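Local structure of aryl acylamidase (4YJ6) at residues V48-Y53 with L128-S133; F280-E285 with T399-P404; P218-Y223 with D320-M325; I100-D105 with E340-Y345. The protein is an amidase signature family enzyme that probably hydrolyses the amide bond of N-acylated aromatic amines. All blocks are in the same frame, centred on the assembly; numbering follows the deposited sequence.

In the fold
The four contacts do not touch one another and tie together segments lying 75 to 235 residues apart. Interaction 1 pairs two strands of the three-stranded sheet, while interaction 2 lies on the opposite side of the chain's centre, about 30 Å away between centres. Interactions 2 and 3 both involve loops that follow strands of the eight-stranded mixed sheet (centres about 22 Å apart). Helix 315-339 links interaction 3, made on the helix itself, to interaction 4, made by the loop just after it. Interaction 1 closes before 2 and 3 open, interaction 4 crosses both 1 and 2, and interaction 3 falls wholly within the sequence that interaction 4 spans (centres about 23 Å apart).

Interaction 1. Residues V48-Y53 with L128-S133; sequences VVYKAY and LGQTNS
Tyr50 turns CG opposite its own backbone N (chi1 174°), and Gln130 sends CG opposite its carbonyl carbon and runs on extended, which brings the two side chains together on one face of an antiparallel strand pair broken by a classic beta bulge. Val49 and Tyr50 both face Gln130, whose O receives a nearly straight bond from Val49 N at 2.9 Å and a weak one from Tyr50 N at 3.5 Å. Past the bulge, Gln130 N returns a bond to Tyr50 O, and Ala52 N, just ahead of helix 53-69, donates to Leu128 O. Gln130 OE1 rests 3.5 Å from Tyr50 CB, its amide plane 66° from the ring; glutamine suits this buried place because NE2 also reaches Pro94 O. Val49 lies crosswise to Asn132, with CG1 3.4 Å from OD1, while the Asn132 amide is held by Gly148 and Asn144. Strand 48-51 is an outer strand of the three-stranded sheet, next to the central 126-131. Glycine is required at Gly129, where a CB would collide with Tyr50 O; instead Gly129 CA makes a CA-H...O contact of 3.2 Å with that oxygen.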
loop_
_atom_site.group_PDB
_atom_site.type_symbol
_atom_site.label_atom_id
_atom_site.label_comp_id
_atom_site.label_asym_id
_atom_site.label_seq_id
_atom_site.Cartn_x
_atom_site.Cartn_y
_atom_site.Cartn_z
ATOM N N VAL A 48 -6.524 4.483 13.022
ATOM C CA VAL A 48 -5.760 3.690 13.997
ATOM C C VAL A 48 -6.646 2.642 14.648
ATOM O O VAL A 48 -7.749 2.953 15.095
ATOM C CB VAL A 48 -5.119 4.631 15.056
ATOM C CG1 VAL A 48 -4.400 3.824 16.159
ATOM C CG2 VAL A 48 -4.175 5.612 14.384
ATOM N N VAL A 49 -6.189 1.395 14.678
ATOM C CA VAL A 49 -6.956 0.332 15.292
ATOM C C VAL A 49 -6.276 -0.266 16.528
ATOM O O VAL A 49 -6.916 -0.999 17.286
ATOM C CB VAL A 49 -7.288 -0.797 14.284
ATOM C CG1 VAL A 49 -8.126 -0.220 13.149
ATOM C CG2 VAL A 49 -6.004 -1.465 13.735
ATOM N N TYR A 50 -5.000 0.028 16.733
ATOM C CA TYR A 50 -4.298 -0.396 17.968
ATOM C C TYR A 50 -3.286 0.684 18.309
ATOM O O TYR A 50 -2.589 1.184 17.412
ATOM C CB TYR A 50 -3.566 -1.736 17.762
ATOM C CG TYR A 50 -2.719 -2.137 18.953
ATOM C CD1 TYR A 50 -3.318 -2.440 20.171
ATOM C CD2 TYR A 50 -1.319 -2.235 18.852
ATOM C CE1 TYR A 50 -2.561 -2.800 21.265
ATOM C CE2 TYR A 50 -0.547 -2.616 19.962
ATOM C CZ TYR A 50 -1.193 -2.896 21.151
ATOM O OH TYR A 50 -0.466 -3.273 22.263
ATOM N N LYS A 51 -3.190 1.040 19.594
ATOM C CA LYS A 51 -2.241 2.044 20.032
ATOM C C LYS A 51 -1.233 1.360 20.933
ATOM O O LYS A 51 -1.621 0.659 21.885
ATOM C CB LYS A 51 -2.972 3.163 20.788
ATOM C CG LYS A 51 -3.924 3.931 19.882
ATOM C CD LYS A 51 -4.909 4.838 20.645
ATOM C CE LYS A 51 -5.782 5.619 19.646
ATOM N NZ LYS A 51 -6.752 6.545 20.328
ATOM N N ALA A 52 0.048 1.538 20.610
ATOM C CA ALA A 52 1.149 0.935 21.377
ATOM C C ALA A 52 1.983 2.063 21.993
ATOM O O ALA A 52 3.218 2.095 21.888
ATOM C CB ALA A 52 2.032 0.059 20.472
ATOM N N TYR A 53 1.298 2.962 22.670
ATOM C CA TYR A 53 1.942 4.180 23.105
ATOM C C TYR A 53 3.032 3.889 24.134
ATOM O O TYR A 53 4.125 4.462 24.083
ATOM C CB TYR A 53 0.905 5.126 23.696
ATOM C CG TYR A 53 -0.071 5.714 22.708
ATOM C CD1 TYR A 53 0.092 5.542 21.325
ATOM C CD2 TYR A 53 -1.149 6.468 23.155
ATOM C CE1 TYR A 53 -0.799 6.149 20.426
ATOM C CE2 TYR A 53 -2.033 7.063 22.257
ATOM C CZ TYR A 53 -1.848 6.889 20.898
ATOM O OH TYR A 53 -2.729 7.472 20.001
ATOM N N LEU A 128 4.171 3.155 16.608
ATOM C CA LEU A 128 3.162 3.705 17.522
ATOM C C LEU A 128 1.889 2.861 17.593
ATOM O O LEU A 128 1.038 3.113 18.445
ATOM C CB LEU A 128 2.790 5.165 17.145
ATOM C CG LEU A 128 3.618 6.110 18.049
ATOM C CD1 LEU A 128 5.041 6.187 17.523
ATOM C CD2 LEU A 128 3.019 7.476 18.162
ATOM N N GLY A 129 1.740 1.874 16.711
ATOM C CA GLY A 129 0.499 1.098 16.657
ATOM C C GLY A 129 0.204 0.517 15.282
ATOM O O GLY A 129 1.126 0.363 14.480
ATOM N N GLN A 130 -1.070 0.195 15.029
ATOM C CA GLN A 130 -1.493 -0.444 13.766
ATOM C C GLN A 130 -2.614 0.333 13.119
ATOM O O GLN A 130 -3.402 0.985 13.813
ATOM C CB GLN A 130 -2.028 -1.847 14.026
ATOM C CG GLN A 130 -1.020 -2.779 14.697
ATOM C CD GLN A 130 -1.639 -4.122 15.023
ATOM O OE1 GLN A 130 -2.829 -4.192 15.357
ATOM N NE2 GLN A 130 -0.840 -5.188 14.973
ATOM N N THR A 131 -2.714 0.208 11.795
ATOM C CA THR A 131 -3.718 0.891 11.009
ATOM C C THR A 131 -4.773 -0.054 10.431
ATOM O O THR A 131 -4.524 -1.243 10.226
ATOM C CB THR A 131 -3.046 1.655 9.829
ATOM O OG1 THR A 131 -2.227 0.734 9.097
ATOM C CG2 THR A 131 -2.157 2.787 10.367
ATOM N N ASN A 132 -5.952 0.505 10.128
ATOM C CA ASN A 132 -7.129 -0.272 9.715
ATOM C C ASN A 132 -7.006 -0.852 8.296
ATOM O O ASN A 132 -6.418 -0.211 7.415
ATOM C CB ASN A 132 -8.341 0.669 9.730
ATOM C CG ASN A 132 -9.672 -0.066 9.846
ATOM O OD1 ASN A 132 -9.737 -1.199 10.261
ATOM N ND2 ASN A 132 -10.752 0.618 9.462
ATOM N N SER A 133 -7.597 -2.035 8.109
ATOM C CA SER A 133 -7.698 -2.724 6.814
ATOM C C SER A 133 -9.104 -3.335 6.758
ATOM O O SER A 133 -9.682 -3.634 7.806
ATOM C CB SER A 133 -6.616 -3.850 6.739
ATOM O OG SER A 133 -6.832 -4.776 5.646
#

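Interaction 2. Residues F280-E285 with T399-P404; sequences FPVQQE and TLACMP
Gln283 lays its extended side chain along the backbone of Ala401, Cys402 and Met403, and the contact is organised round its amide group. CG passes 3.5 Å from Ala401 O, CD then comes beside CA and CB of Cys402, and at the far end OE1 accepts the backbone N-H of Met403 at 3.0 Å. That N-H comes in above the amide plane, 48° out of it and not on a lone pair, and the angle at H is bent to 147°. OE1 also lies 3.3 Å from CG of Met403, a selenomethionine whose chain crosses the glutamine obliquely and bends at chi2 and chi3, carrying its end off. On its other branch the amide points NE2 to a water, a weak bond, and the same water donates to Met403 O at 2.8 Å. An alanine in place of Gln283 would probably leave Met403 N without its acceptor and the water with one mate fewer. The backbone of Gln283 grips as well: its N donates to Ala401 O at 3.0 Å, almost straight at 176°. Behind it, Val282 CG2 meets the methyl of Ala401 at 4.1 Å, small apolar groups fitting a buried corner that Ile419 also borders. Pro281 O, 3.4 Å from that methyl, is buried without a polar partner. Gln283 holds the N-cap position of helix 284-299, which belongs to a beta-alpha-beta crossover between the parallel strands 270-273 and 303-306; the contact ties the start of that helix to the loop leaving the neighbouring strand 394-398.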
loop_
_atom_site.group_PDB
_atom_site.type_symbol
_atom_site.label_atom_id
_atom_site.label_comp_id
_atom_site.label_asym_id
_atom_site.label_seq_id
_atom_site.Cartn_x
_atom_site.Cartn_y
_atom_site.Cartn_z
ATOM N N PHE A 280 -9.864 -1.916 -19.332
ATOM C CA PHE A 280 -10.710 -1.417 -18.221
ATOM C C PHE A 280 -11.556 -0.219 -18.634
ATOM O O PHE A 280 -11.105 0.612 -19.419
ATOM C CB PHE A 280 -9.872 -0.915 -17.043
ATOM C CG PHE A 280 -9.047 -1.984 -16.358
ATOM C CD1 PHE A 280 -7.733 -2.227 -16.770
ATOM C CD2 PHE A 280 -9.581 -2.728 -15.315
ATOM C CE1 PHE A 280 -6.960 -3.192 -16.136
ATOM C CE2 PHE A 280 -8.825 -3.717 -14.666
ATOM C CZ PHE A 280 -7.505 -3.934 -15.070
ATOM N N PRO A 281 -12.772 -0.118 -18.055
ATOM C CA PRO A 281 -13.534 1.132 -18.169
ATOM C C PRO A 281 -12.989 2.146 -17.177
ATOM O O PRO A 281 -12.911 1.817 -16.001
ATOM C CB PRO A 281 -14.950 0.701 -17.820
ATOM C CG PRO A 281 -14.755 -0.447 -16.809
ATOM C CD PRO A 281 -13.505 -1.168 -17.330
ATOM N N VAL A 282 -12.566 3.320 -17.636
ATOM C CA VAL A 282 -11.926 4.283 -16.744
ATOM C C VAL A 282 -12.649 5.604 -16.836
ATOM O O VAL A 282 -12.916 6.084 -17.947
ATOM C CB VAL A 282 -10.447 4.500 -17.142
ATOM C CG1 VAL A 282 -9.781 5.576 -16.269
ATOM C CG2 VAL A 282 -9.717 3.149 -17.033
ATOM N N GLN A 283 -12.957 6.204 -15.695
ATOM C CA GLN A 283 -13.667 7.499 -15.712
ATOM C C GLN A 283 -12.914 8.511 -16.587
ATOM O O GLN A 283 -11.688 8.705 -16.486
ATOM C CB GLN A 283 -13.889 8.016 -14.271
ATOM C CG GLN A 283 -14.841 7.135 -13.504
ATOM C CD GLN A 283 -15.043 7.571 -12.064
ATOM O OE1 GLN A 283 -14.234 8.338 -11.493
ATOM N NE2 GLN A 283 -16.126 7.084 -11.462
ATOM N N GLN A 284 -13.642 9.179 -17.479
ATOM C CA GLN A 284 -12.986 10.030 -18.440
ATOM C C GLN A 284 -12.105 11.105 -17.791
ATOM O O GLN A 284 -11.041 11.425 -18.305
ATOM C CB GLN A 284 -14.051 10.703 -19.342
ATOM C CG GLN A 284 -13.436 11.475 -20.451
ATOM C CD GLN A 284 -12.660 10.582 -21.399
ATOM O OE1 GLN A 284 -13.196 9.590 -21.928
ATOM N NE2 GLN A 284 -11.403 10.930 -21.641
ATOM N N GLU A 285 -12.552 11.678 -16.674
ATOM C CA GLU A 285 -11.772 12.726 -16.018
ATOM C C GLU A 285 -10.383 12.220 -15.562
ATOM O O GLU A 285 -9.397 12.964 -15.553
ATOM C CB GLU A 285 -12.514 13.296 -14.797
ATOM C CG GLU A 285 -13.838 13.962 -15.147
ATOM C CD GLU A 285 -15.018 12.987 -15.291
ATOM O OE1 GLU A 285 -14.903 11.746 -15.039
ATOM O OE2 GLU A 285 -16.109 13.486 -15.662
ATOM N N THR A 399 -3.540 4.966 -11.796
ATOM C CA THR A 399 -3.488 3.918 -10.768
ATOM C C THR A 399 -4.815 3.170 -10.693
ATOM O O THR A 399 -4.829 1.950 -10.576
ATOM C CB THR A 399 -3.181 4.554 -9.407
ATOM O OG1 THR A 399 -2.012 5.357 -9.570
ATOM C CG2 THR A 399 -2.962 3.487 -8.295
ATOM N N LEU A 400 -5.923 3.926 -10.763
ATOM C CA LEU A 400 -7.247 3.392 -10.532
ATOM C C LEU A 400 -8.230 3.861 -11.598
ATOM O O LEU A 400 -8.029 4.903 -12.217
ATOM C CB LEU A 400 -7.803 3.886 -9.200
ATOM C CG LEU A 400 -6.905 3.573 -8.012
ATOM C CD1 LEU A 400 -7.475 4.235 -6.764
ATOM C CD2 LEU A 400 -6.849 2.053 -7.862
ATOM N N ALA A 401 -9.301 3.093 -11.760
ATOM C CA ALA A 401 -10.306 3.397 -12.803
ATOM C C ALA A 401 -11.378 4.387 -12.336
ATOM O O ALA A 401 -12.193 4.823 -13.166
ATOM C CB ALA A 401 -10.974 2.124 -13.237
ATOM N N CYS A 402 -11.414 4.705 -11.044
ATOM C CA CYS A 402 -12.457 5.602 -10.517
ATOM C C CYS A 402 -11.971 6.416 -9.323
ATOM O O CYS A 402 -10.946 6.104 -8.700
ATOM C CB CYS A 402 -13.704 4.809 -10.106
ATOM S SG CYS A 402 -13.403 3.547 -8.800
HETATM N N MSE A 403 -12.737 7.457 -9.015
HETATM C CA MSE A 403 -12.489 8.321 -7.869
HETATM C C MSE A 403 -12.988 7.708 -6.568
HETATM O O MSE A 403 -13.713 6.712 -6.569
HETATM C CB MSE A 403 -13.217 9.662 -8.096
HETATM C CG MSE A 403 -12.821 10.366 -9.382
HETATM SE SE MSE A 403 -10.924 10.806 -9.443
HETATM C CE MSE A 403 -10.778 12.003 -7.906
ATOM N N PRO A 404 -12.591 8.303 -5.435
ATOM C CA PRO A 404 -13.053 7.788 -4.149
ATOM C C PRO A 404 -14.574 7.668 -4.066
ATOM O O PRO A 404 -15.305 8.483 -4.674
ATOM C CB PRO A 404 -12.543 8.841 -3.152
ATOM C CG PRO A 404 -11.293 9.351 -3.748
ATOM C CD PRO A 404 -11.611 9.397 -5.267
HETATM O O HOH W 1 -15.959 6.947 -8.143
#

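Interaction 3. Residues P218-Y223 with D320-M325; sequences PGPYLY and DAWCRM
Pro220 carries the apolar part of the contact, packing its ring against Met325 and Trp322, which lie about one turn apart on the same helix. Met325, a selenomethionine, runs antiparallel to the proline side chain: its CB is 4.0 Å from Pro220 CD, and the bend at chi3 (64°) curls CE back to within 3.5 Å of Pro220 N. A long, flexible methionine suits this spot, since it can follow the contour of a stiff proline ring. The Trp322 side chain comes in roughly perpendicular to that of Pro220, whose CG is 3.7 Å from NE1 and 3.8 Å from CD1, an oblique approach to the indole. The indole N-H is spent elsewhere, on Gly184 O. In the fold, residues 218-223, the last part of the connection from strand 198-201 to its antiparallel neighbour 223-228, are laid against the flank of helix 315-339, and Phe438 of helix 434-439 touches both Trp322 and Met325. Polar contact across the interface is slight. Gly219 CA makes a CA-H...O contact of 3.4 Å with Met325 O, and glycine fits because a CB at this backbone geometry would strike Pro220 CD. Within the helix, Met325 N donates to Ala321 O at 2.9 Å. A bound phosphate, probably a crystallisation additive, comes to about 4 Å from the Trp322 side chain between nearest atoms.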
loop_
_atom_site.group_PDB
_atom_site.type_symbol
_atom_site.label_atom_id
_atom_site.label_comp_id
_atom_site.label_asym_id
_atom_site.label_seq_id
_atom_site.Cartn_x
_atom_site.Cartn_y
_atom_site.Cartn_z
ATOM N N PRO A 218 -0.612 -20.350 -3.700
ATOM C CA PRO A 218 -1.024 -20.098 -5.078
ATOM C C PRO A 218 -1.565 -18.690 -5.314
ATOM O O PRO A 218 -2.217 -18.459 -6.342
ATOM C CB PRO A 218 -2.136 -21.138 -5.288
ATOM C CG PRO A 218 -2.730 -21.301 -3.945
ATOM C CD PRO A 218 -1.585 -21.199 -2.983
ATOM N N GLY A 219 -1.316 -17.760 -4.395
ATOM C CA GLY A 219 -1.840 -16.415 -4.557
ATOM C C GLY A 219 -1.006 -15.566 -5.513
ATOM O O GLY A 219 -0.000 -16.011 -6.083
ATOM N N PRO A 220 -1.436 -14.328 -5.741
ATOM C CA PRO A 220 -0.618 -13.376 -6.518
ATOM C C PRO A 220 0.640 -12.990 -5.745
ATOM O O PRO A 220 0.826 -13.360 -4.567
ATOM C CB PRO A 220 -1.514 -12.140 -6.634
ATOM C CG PRO A 220 -2.797 -12.471 -5.953
ATOM C CD PRO A 220 -2.603 -13.695 -5.113
ATOM N N TYR A 221 1.516 -12.236 -6.390
ATOM C CA TYR A 221 2.651 -11.701 -5.645
ATOM C C TYR A 221 2.150 -10.756 -4.536
ATOM O O TYR A 221 1.295 -9.904 -4.782
ATOM C CB TYR A 221 3.559 -10.924 -6.600
ATOM C CG TYR A 221 4.336 -11.727 -7.611
ATOM C CD1 TYR A 221 5.138 -12.790 -7.222
ATOM C CD2 TYR A 221 4.296 -11.392 -8.970
ATOM C CE1 TYR A 221 5.892 -13.498 -8.155
ATOM C CE2 TYR A 221 5.065 -12.087 -9.901
ATOM C CZ TYR A 221 5.855 -13.139 -9.479
ATOM O OH TYR A 221 6.629 -13.820 -10.384
ATOM N N LEU A 222 2.756 -10.856 -3.350
ATOM C CA LEU A 222 2.391 -10.021 -2.204
ATOM C C LEU A 222 3.609 -9.199 -1.814
ATOM O O LEU A 222 4.740 -9.720 -1.812
ATOM C CB LEU A 222 2.027 -10.887 -0.986
ATOM C CG LEU A 222 0.965 -11.968 -1.265
ATOM C CD1 LEU A 222 0.685 -12.800 0.038
ATOM C CD2 LEU A 222 -0.335 -11.317 -1.758
ATOM N N TYR A 223 3.373 -7.945 -1.452
ATOM C CA TYR A 223 4.452 -7.028 -1.143
ATOM C C TYR A 223 4.180 -6.230 0.122
ATOM O O TYR A 223 3.021 -5.887 0.418
ATOM C CB TYR A 223 4.517 -5.967 -2.246
ATOM C CG TYR A 223 4.518 -6.485 -3.667
ATOM C CD1 TYR A 223 5.718 -6.944 -4.255
ATOM C CD2 TYR A 223 3.352 -6.488 -4.434
ATOM C CE1 TYR A 223 5.751 -7.394 -5.577
ATOM C CE2 TYR A 223 3.389 -6.951 -5.792
ATOM C CZ TYR A 223 4.590 -7.401 -6.322
ATOM O OH TYR A 223 4.657 -7.822 -7.630
ATOM N N ASP A 320 -11.834 -11.950 -11.692
ATOM C CA ASP A 320 -12.281 -13.234 -11.149
ATOM C C ASP A 320 -11.087 -14.146 -10.809
ATOM O O ASP A 320 -11.073 -14.799 -9.761
ATOM C CB ASP A 320 -13.180 -13.985 -12.145
ATOM C CG ASP A 320 -14.606 -13.430 -12.230
ATOM O OD1 ASP A 320 -15.015 -12.623 -11.374
ATOM O OD2 ASP A 320 -15.329 -13.836 -13.178
ATOM N N ALA A 321 -10.086 -14.187 -11.687
ATOM C CA ALA A 321 -8.887 -15.005 -11.435
ATOM C C ALA A 321 -8.152 -14.482 -10.215
ATOM O O ALA A 321 -7.696 -15.261 -9.364
ATOM C CB ALA A 321 -7.936 -14.988 -12.658
ATOM N N TRP A 322 -8.006 -13.165 -10.117
ATOM C CA TRP A 322 -7.380 -12.583 -8.896
ATOM C C TRP A 322 -8.113 -12.977 -7.627
ATOM O O TRP A 322 -7.495 -13.422 -6.642
ATOM C CB TRP A 322 -7.358 -11.055 -8.994
ATOM C CG TRP A 322 -6.606 -10.411 -7.810
ATOM C CD1 TRP A 322 -5.251 -10.151 -7.733
ATOM C CD2 TRP A 322 -7.167 -9.947 -6.582
ATOM N NE1 TRP A 322 -4.956 -9.575 -6.530
ATOM C CE2 TRP A 322 -6.111 -9.435 -5.804
ATOM C CE3 TRP A 322 -8.468 -9.945 -6.046
ATOM C CZ2 TRP A 322 -6.310 -8.910 -4.532
ATOM C CZ3 TRP A 322 -8.674 -9.434 -4.793
ATOM C CH2 TRP A 322 -7.594 -8.920 -4.028
ATOM N N CYS A 323 -9.441 -12.872 -7.647
ATOM C CA CYS A 323 -10.223 -13.238 -6.467
ATOM C C CYS A 323 -10.037 -14.689 -6.093
ATOM O O CYS A 323 -9.916 -15.014 -4.909
ATOM C CB CYS A 323 -11.721 -12.950 -6.696
ATOM S SG CYS A 323 -12.129 -11.176 -6.696
ATOM N N ARG A 324 -10.032 -15.588 -7.078
ATOM C CA ARG A 324 -9.804 -16.982 -6.749
ATOM C C ARG A 324 -8.394 -17.211 -6.189
ATOM O O ARG A 324 -8.215 -17.978 -5.243
ATOM C CB ARG A 324 -10.022 -17.870 -7.986
ATOM C CG ARG A 324 -11.518 -18.069 -8.335
ATOM C CD ARG A 324 -11.685 -19.117 -9.437
ATOM N NE ARG A 324 -11.109 -18.641 -10.700
ATOM C CZ ARG A 324 -11.760 -17.978 -11.649
ATOM N NH1 ARG A 324 -13.078 -17.684 -11.539
ATOM N NH2 ARG A 324 -11.093 -17.581 -12.726
HETATM N N MSE A 325 -7.381 -16.574 -6.789
HETATM C CA MSE A 325 -6.014 -16.752 -6.294
HETATM C C MSE A 325 -5.820 -16.270 -4.863
HETATM O O MSE A 325 -5.125 -16.926 -4.088
HETATM C CB MSE A 325 -5.042 -16.027 -7.234
HETATM C CG MSE A 325 -4.954 -16.765 -8.496
HETATM SE SE MSE A 325 -4.053 -15.563 -9.734
HETATM C CE MSE A 325 -2.358 -15.405 -8.906
#

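Interaction 4. Residues I100-D105 with E340-Y345; sequences IRALKD and EGIDLY
Ile342 and Leu344 meet Ile100, Ala102 and Leu103 mainly through methyl groups, with no hydrogen bond between the segments. The beta-branched Ile342 serves two partners: CG2 lies 3.7 Å from the methyl of Ala102, while the extended outer arm (chi2 -177°) brings CD1 to 3.7 Å from CD2 of Leu103, the two chains crossing at a slant. A serine here has neither CG2 nor CD1, and would probably leave a gap beside Ala102 and Leu103 and put a hydroxyl among apolar groups. Leu344 offers CD2 to Ile100 CG2 at 3.6 Å and, more distantly, to Ala102 CB at 4.2 Å. Ala102, small and aimed at the other segment, suits a place where both aliphatic chains converge. The contact joins two loops: residues 340-345, between helices 315-339 and 354-363, and residues 100-105, between strand 80-84 and helix 115-122. Backbone and polar bonds shape each loop separately. In the first, Gly341 takes positive phi (98°) in a Schellman motif that ends helix 315-339, a conformation that favours glycine, and Asp343 OD1 accepts from Tyr345 N at 3.0 Å, an Asx turn. In the second, a short 3-10 segment is marked by the bond from Leu103 N to Ile100 O at 2.9 Å, and Ala102 N donates to Asp351 OD2.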
loop_
_atom_site.group_PDB
_atom_site.type_symbol
_atom_site.label_atom_id
_atom_site.label_comp_id
_atom_site.label_asym_id
_atom_site.label_seq_id
_atom_site.Cartn_x
_atom_site.Cartn_y
_atom_site.Cartn_z
ATOM N N ILE A 100 -11.696 -8.510 11.990
ATOM C CA ILE A 100 -12.507 -9.677 12.335
ATOM C C ILE A 100 -12.689 -9.702 13.845
ATOM O O ILE A 100 -11.731 -9.941 14.576
ATOM C CB ILE A 100 -11.852 -10.966 11.869
ATOM C CG1 ILE A 100 -11.712 -10.954 10.333
ATOM C CG2 ILE A 100 -12.659 -12.201 12.353
ATOM C CD1 ILE A 100 -11.074 -12.226 9.792
ATOM N N ARG A 101 -13.914 -9.421 14.297
ATOM C CA ARG A 101 -14.189 -9.267 15.737
ATOM C C ARG A 101 -13.769 -10.513 16.527
ATOM O O ARG A 101 -13.268 -10.395 17.649
ATOM C CB ARG A 101 -15.672 -8.960 15.964
ATOM C CG ARG A 101 -16.100 -9.094 17.416
ATOM C CD ARG A 101 -17.582 -8.784 17.549
ATOM N NE ARG A 101 -17.821 -7.347 17.583
ATOM C CZ ARG A 101 -17.738 -6.618 18.695
ATOM N NH1 ARG A 101 -17.422 -7.203 19.856
ATOM N NH2 ARG A 101 -17.968 -5.306 18.655
ATOM N N ALA A 102 -13.948 -11.707 15.949
ATOM C CA ALA A 102 -13.624 -12.936 16.649
ATOM C C ALA A 102 -12.141 -13.040 16.989
ATOM O O ALA A 102 -11.754 -13.841 17.843
ATOM C CB ALA A 102 -14.031 -14.160 15.815
ATOM N N LEU A 103 -11.310 -12.253 16.309
ATOM C CA LEU A 103 -9.860 -12.312 16.548
ATOM C C LEU A 103 -9.356 -11.205 17.467
ATOM O O LEU A 103 -8.142 -11.031 17.597
ATOM C CB LEU A 103 -9.106 -12.189 15.205
ATOM C CG LEU A 103 -9.328 -13.363 14.252
ATOM C CD1 LEU A 103 -8.579 -13.115 12.910
ATOM C CD2 LEU A 103 -8.836 -14.617 14.919
ATOM N N LYS A 104 -10.261 -10.456 18.096
ATOM C CA LYS A 104 -9.856 -9.263 18.829
ATOM C C LYS A 104 -8.905 -9.559 20.004
ATOM O O LYS A 104 -8.161 -8.677 20.419
ATOM C CB LYS A 104 -11.081 -8.501 19.321
ATOM C CG LYS A 104 -11.797 -9.180 20.472
ATOM C CD LYS A 104 -13.042 -8.410 20.861
ATOM C CE LYS A 104 -13.635 -8.964 22.150
ATOM N NZ LYS A 104 -14.790 -8.141 22.599
ATOM N N ASP A 105 -8.926 -10.785 20.524
ATOM C CA ASP A 105 -8.071 -11.167 21.663
ATOM C C ASP A 105 -6.765 -11.857 21.251
ATOM O O ASP A 105 -5.946 -12.234 22.106
ATOM C CB ASP A 105 -8.836 -12.106 22.606
ATOM C CG ASP A 105 -10.034 -11.437 23.279
ATOM O OD1 ASP A 105 -10.059 -10.193 23.401
ATOM O OD2 ASP A 105 -10.954 -12.184 23.688
ATOM N N GLU A 340 -8.079 -24.121 15.383
ATOM C CA GLU A 340 -7.616 -23.529 16.626
ATOM C C GLU A 340 -8.760 -23.045 17.528
ATOM O O GLU A 340 -8.525 -22.508 18.609
ATOM C CB GLU A 340 -6.643 -22.394 16.329
ATOM C CG GLU A 340 -5.224 -22.881 16.113
ATOM C CD GLU A 340 -4.591 -23.419 17.405
ATOM O OE1 GLU A 340 -4.217 -24.614 17.421
ATOM O OE2 GLU A 340 -4.470 -22.656 18.401
ATOM N N GLY A 341 -9.999 -23.241 17.095
ATOM C CA GLY A 341 -11.144 -22.899 17.919
ATOM C C GLY A 341 -11.815 -21.560 17.633
ATOM O O GLY A 341 -12.651 -21.106 18.408
ATOM N N ILE A 342 -11.476 -20.918 16.517
ATOM C CA ILE A 342 -12.176 -19.697 16.144
ATOM C C ILE A 342 -12.843 -19.923 14.795
ATOM O O ILE A 342 -12.184 -19.876 13.768
ATOM C CB ILE A 342 -11.229 -18.496 16.062
ATOM C CG1 ILE A 342 -10.429 -18.407 17.368
ATOM C CG2 ILE A 342 -12.018 -17.210 15.814
ATOM C CD1 ILE A 342 -9.515 -17.218 17.442
ATOM N N ASP A 343 -14.151 -20.157 14.813
ATOM C CA ASP A 343 -14.842 -20.712 13.650
ATOM C C ASP A 343 -15.590 -19.603 12.908
ATOM O O ASP A 343 -16.649 -19.148 13.351
ATOM C CB ASP A 343 -15.833 -21.777 14.123
ATOM C CG ASP A 343 -16.477 -22.544 12.981
ATOM O OD1 ASP A 343 -16.284 -22.165 11.808
ATOM O OD2 ASP A 343 -17.180 -23.541 13.263
ATOM N N LEU A 344 -15.020 -19.173 11.778
ATOM C CA LEU A 344 -15.573 -18.098 10.963
ATOM C C LEU A 344 -16.548 -18.644 9.916
ATOM O O LEU A 344 -17.191 -17.882 9.201
ATOM C CB LEU A 344 -14.426 -17.324 10.290
ATOM C CG LEU A 344 -13.578 -16.572 11.317
ATOM C CD1 LEU A 344 -12.165 -16.252 10.792
ATOM C CD2 LEU A 344 -14.307 -15.297 11.732
ATOM N N TYR A 345 -16.659 -19.961 9.822
ATOM C CA TYR A 345 -17.664 -20.562 8.958
ATOM C C TYR A 345 -19.009 -20.675 9.681
ATOM O O TYR A 345 -20.072 -20.617 9.058
ATOM C CB TYR A 345 -17.227 -21.947 8.530
ATOM C CG TYR A 345 -16.141 -21.983 7.483
ATOM C CD1 TYR A 345 -16.441 -21.783 6.134
ATOM C CD2 TYR A 345 -14.820 -22.259 7.831
ATOM C CE1 TYR A 345 -15.451 -21.833 5.172
ATOM C CE2 TYR A 345 -13.827 -22.317 6.871
ATOM C CZ TYR A 345 -14.152 -22.100 5.548
ATOM O OH TYR A 345 -13.188 -22.154 4.576
#